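Local coordinates for protein acetyl-coa acetyltransferase (Zoogloea ramigera, PDB 2WL6) that catalyses, as a biosynthetic thiolase, the Claisen condensation of two acetyl-CoA molecules to acetoacetyl-CoA, probably feeding polyhydroxybutyrate synthesis, at residues A46-V52 with A71-P77. The protein carries 2 engineered substitutions. Residues are numbered along the deposited sequence; the frame is centred on the assembly and turned at random.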
ATOM      1  N   ALA A  46      22.334  31.993  14.238  1.00  8.48           N
ATOM      2  CA  ALA A  46      22.212  31.010  13.171  1.00  8.16           C
ATOM      3  C   ALA A  46      23.078  31.332  11.971  1.00  7.89           C
ATOM      4  O   ALA A  46      23.558  30.436  11.291  1.00  7.83           O
ATOM      5  CB  ALA A  46      20.764  30.852  12.734  1.00  8.17           C
ATOM      6  N   GLY A  47      23.278  32.608  11.701  1.00  7.49           N
ATOM      7  CA  GLY A  47      24.105  33.002  10.566  1.00  7.22           C
ATOM      8  C   GLY A  47      25.587  32.686  10.659  1.00  6.94           C
ATOM      9  O   GLY A  47      26.292  32.718   9.651  1.00  6.64           O
ATOM     10  N   GLU A  48      26.080  32.379  11.850  1.00  7.03           N
ATOM     11  CA  GLU A  48      27.482  32.025  11.943  1.00  7.84           C
ATOM     12  C   GLU A  48      27.723  30.521  11.795  1.00  7.74           C
ATOM     13  O   GLU A  48      28.867  30.090  11.650  1.00  7.91           O
ATOM     14  CB  GLU A  48      28.086  32.527  13.238  1.00  8.57           C
ATOM     15  CG  GLU A  48      27.838  33.989  13.520  1.00 11.33           C
ATOM     16  CD  GLU A  48      28.155  34.324  14.963  1.00 15.22           C
ATOM     17  OE1 GLU A  48      29.354  34.243  15.338  1.00 16.43           O
ATOM     18  OE2 GLU A  48      27.202  34.639  15.717  1.00 17.13           O
ATOM     19  N   VAL A  49      26.656  29.721  11.838  1.00  7.16           N
ATOM     20  CA  VAL A  49      26.784  28.289  11.612  1.00  6.36           C
ATOM     21  C   VAL A  49      27.423  27.980  10.237  1.00  6.27           C
ATOM     22  O   VAL A  49      26.945  28.445   9.200  1.00  5.69           O
ATOM     23  CB  VAL A  49      25.415  27.584  11.686  1.00  6.22           C
ATOM     24  CG1 VAL A  49      25.559  26.110  11.336  1.00  5.91           C
ATOM     25  CG2 VAL A  49      24.778  27.764  13.038  1.00  5.39           C
ATOM     26  N   ASN A  50      28.495  27.183  10.245  1.00  6.12           N
ATOM     27  CA  ASN A  50      29.157  26.741   9.023  1.00  5.87           C
ATOM     28  C   ASN A  50      28.517  25.521   8.418  1.00  5.69           C
ATOM     29  O   ASN A  50      28.489  25.365   7.216  1.00  6.19           O
ATOM     30  CB  ASN A  50      30.605  26.410   9.298  1.00  5.85           C
ATOM     31  CG  ASN A  50      31.459  27.639   9.411  1.00  6.96           C
ATOM     32  OD1 ASN A  50      32.387  27.700  10.213  1.00  9.34           O
ATOM     33  ND2 ASN A  50      31.164  28.629   8.598  1.00  7.54           N
ATOM     34  N   GLU A  51      28.005  24.638   9.255  1.00  5.25           N
ATOM     35  CA  GLU A  51      27.478  23.401   8.744  1.00  4.35           C
ATOM     36  C   GLU A  51      26.691  22.697   9.848  1.00  4.40           C
ATOM     37  O   GLU A  51      26.904  22.937  11.036  1.00  4.40           O
ATOM     38  CB  GLU A  51      28.641  22.561   8.212  1.00  4.01           C
ATOM     39  CG  GLU A  51      28.303  21.178   7.728  1.00  3.20           C
ATOM     40  CD  GLU A  51      29.324  20.633   6.740  1.00  2.67           C
ATOM     41  OE1 GLU A  51      30.217  19.866   7.141  1.00  3.18           O
ATOM     42  OE2 GLU A  51      29.227  20.979   5.548  1.00  2.00           O
ATOM     43  N   VAL A  52      25.748  21.865   9.432  1.00  4.25           N
ATOM     44  CA  VAL A  52      24.959  21.066  10.320  1.00  3.94           C
ATOM     45  C   VAL A  52      25.158  19.632   9.914  1.00  4.06           C
ATOM     46  O   VAL A  52      25.000  19.294   8.744  1.00  4.52           O
ATOM     47  CB  VAL A  52      23.489  21.374  10.133  1.00  4.11           C
ATOM     48  CG1 VAL A  52      22.674  20.425  10.992  1.00  3.67           C
ATOM     49  CG2 VAL A  52      23.206  22.846  10.458  1.00  4.25           C
ATOM     50  N   ALA A  71      18.165  22.404   9.187  1.00  8.82           N
ATOM     51  CA  ALA A  71      18.982  23.579   9.308  1.00  8.68           C
ATOM     52  C   ALA A  71      18.259  24.813   8.795  1.00  8.94           C
ATOM     53  O   ALA A  71      18.428  25.899   9.344  1.00  9.14           O
ATOM     54  CB  ALA A  71      20.262  23.377   8.577  1.00  8.63           C
ATOM     55  N   MET A  72      17.451  24.640   7.749  1.00  9.39           N
ATOM     56  CA  MET A  72      16.814  25.786   7.045  1.00  9.14           C
ATOM     57  C   MET A  72      15.622  26.266   7.809  1.00  8.65           C
ATOM     58  O   MET A  72      15.271  27.421   7.709  1.00  8.94           O
ATOM     59  CB  MET A  72      16.360  25.434   5.620  1.00  9.19           C
ATOM     60  CG  MET A  72      17.490  25.138   4.663  1.00 10.93           C
ATOM     61  SD  MET A  72      18.186  26.551   3.809  1.00 14.80           S
ATOM     62  CE  MET A  72      16.790  26.910   2.726  1.00 15.19           C
ATOM     63  N   LYS A  73      14.978  25.364   8.548  1.00  8.24           N
ATOM     64  CA  LYS A  73      13.888  25.739   9.450  1.00  7.49           C
ATOM     65  C   LYS A  73      14.466  26.559  10.596  1.00  6.96           C
ATOM     66  O   LYS A  73      13.853  27.481  11.087  1.00  6.43           O
ATOM     67  CB  LYS A  73      13.196  24.493  10.004  1.00  7.33           C
ATOM     68  CG  LYS A  73      11.996  24.806  10.869  1.00  7.46           C
ATOM     69  CD  LYS A  73      10.799  25.085  10.020  1.00 10.51           C
ATOM     70  CE  LYS A  73       9.914  26.199  10.618  1.00 11.33           C
ATOM     71  NZ  LYS A  73       9.275  25.825  11.911  1.00 10.54           N
ATOM     72  N   ALA A  74      15.672  26.205  11.002  1.00  6.99           N
ATOM     73  CA  ALA A  74      16.307  26.817  12.151  1.00  6.97           C
ATOM     74  C   ALA A  74      16.953  28.106  11.791  1.00  6.92           C
ATOM     75  O   ALA A  74      17.522  28.749  12.663  1.00  7.13           O
ATOM     76  CB  ALA A  74      17.357  25.899  12.730  1.00  7.30           C
ATOM     77  N   GLY A  75      16.918  28.462  10.509  1.00  6.83           N
ATOM     78  CA  GLY A  75      17.452  29.743  10.068  1.00  7.06           C
ATOM     79  C   GLY A  75      18.929  29.809   9.711  1.00  7.09           C
ATOM     80  O   GLY A  75      19.439  30.865   9.355  1.00  7.82           O
ATOM     81  N   VAL A  76      19.629  28.693   9.825  1.00  6.67           N
ATOM     82  CA  VAL A  76      20.965  28.598   9.281  1.00  5.88           C
ATOM     83  C   VAL A  76      20.941  29.092   7.819  1.00  6.03           C
ATOM     84  O   VAL A  76      20.095  28.664   7.044  1.00  5.94           O
ATOM     85  CB  VAL A  76      21.412  27.151   9.317  1.00  5.44           C
ATOM     86  CG1 VAL A  76      22.845  27.035   8.846  1.00  4.73           C
ATOM     87  CG2 VAL A  76      21.251  26.618  10.700  1.00  4.48           C
ATOM     88  N   PRO A  77      21.857  30.002   7.443  1.00  5.95           N
ATOM     89  CA  PRO A  77      21.825  30.551   6.090  1.00  5.95           C
ATOM     90  C   PRO A  77      21.943  29.489   4.990  1.00  6.06           C
ATOM     91  O   PRO A  77      22.482  28.409   5.224  1.00  6.03           O
ATOM     92  CB  PRO A  77      23.056  31.484   6.059  1.00  5.76           C
ATOM     93  CG  PRO A  77      23.983  30.934   7.075  1.00  5.83           C
ATOM     94  CD  PRO A  77      23.023  30.503   8.190  1.00  6.20           C
TER
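V49, V52, A71 and V76 make the apolar part of this contact, inside a beta-alpha-beta unit of the thiolase fold: strand 51-55, helix 66-73, strand 81-86. The entry to the first strand meets the end of the helix and the loop that leaves it. The side chains of V49 and V76 meet nearly perpendicular, CG1 to CG1 at 3.8 Å; in V49 a chi1 of 175°, with CG1 anti to the backbone N, turns that methyl to its partner. Further along the strand, the CG2 methyl of V52 lies 3.5 Å from CB of A71 and, more loosely, 4.3 Å from CG2 of V76. Helix 27-40 covers the same layer, with L39 on V49 and I35 on both V52 and A74.

Nearer the surface, side chains meet backbone. G75 leaves the helix with a positive phi of 88°, and its carbonyl O comes within 3.6 Å of CB of A46. From there V76 and P77 run past the 3-10 turn 46-48.

Several polar groups of 46-52 are engaged outside this contact. V52 pairs through its backbone with T81 and W83 of the neighbouring strand, while E51, whose CB leaves the backbone away from 71-77, forms a salt bridge through OE1 to R94 of the second subunit. Within the 46-52 turn itself, the carbonyl O of A46 accepts a bond from V49 N. CD of P77 lies beside that oxygen and 3.6 Å from CA of G47.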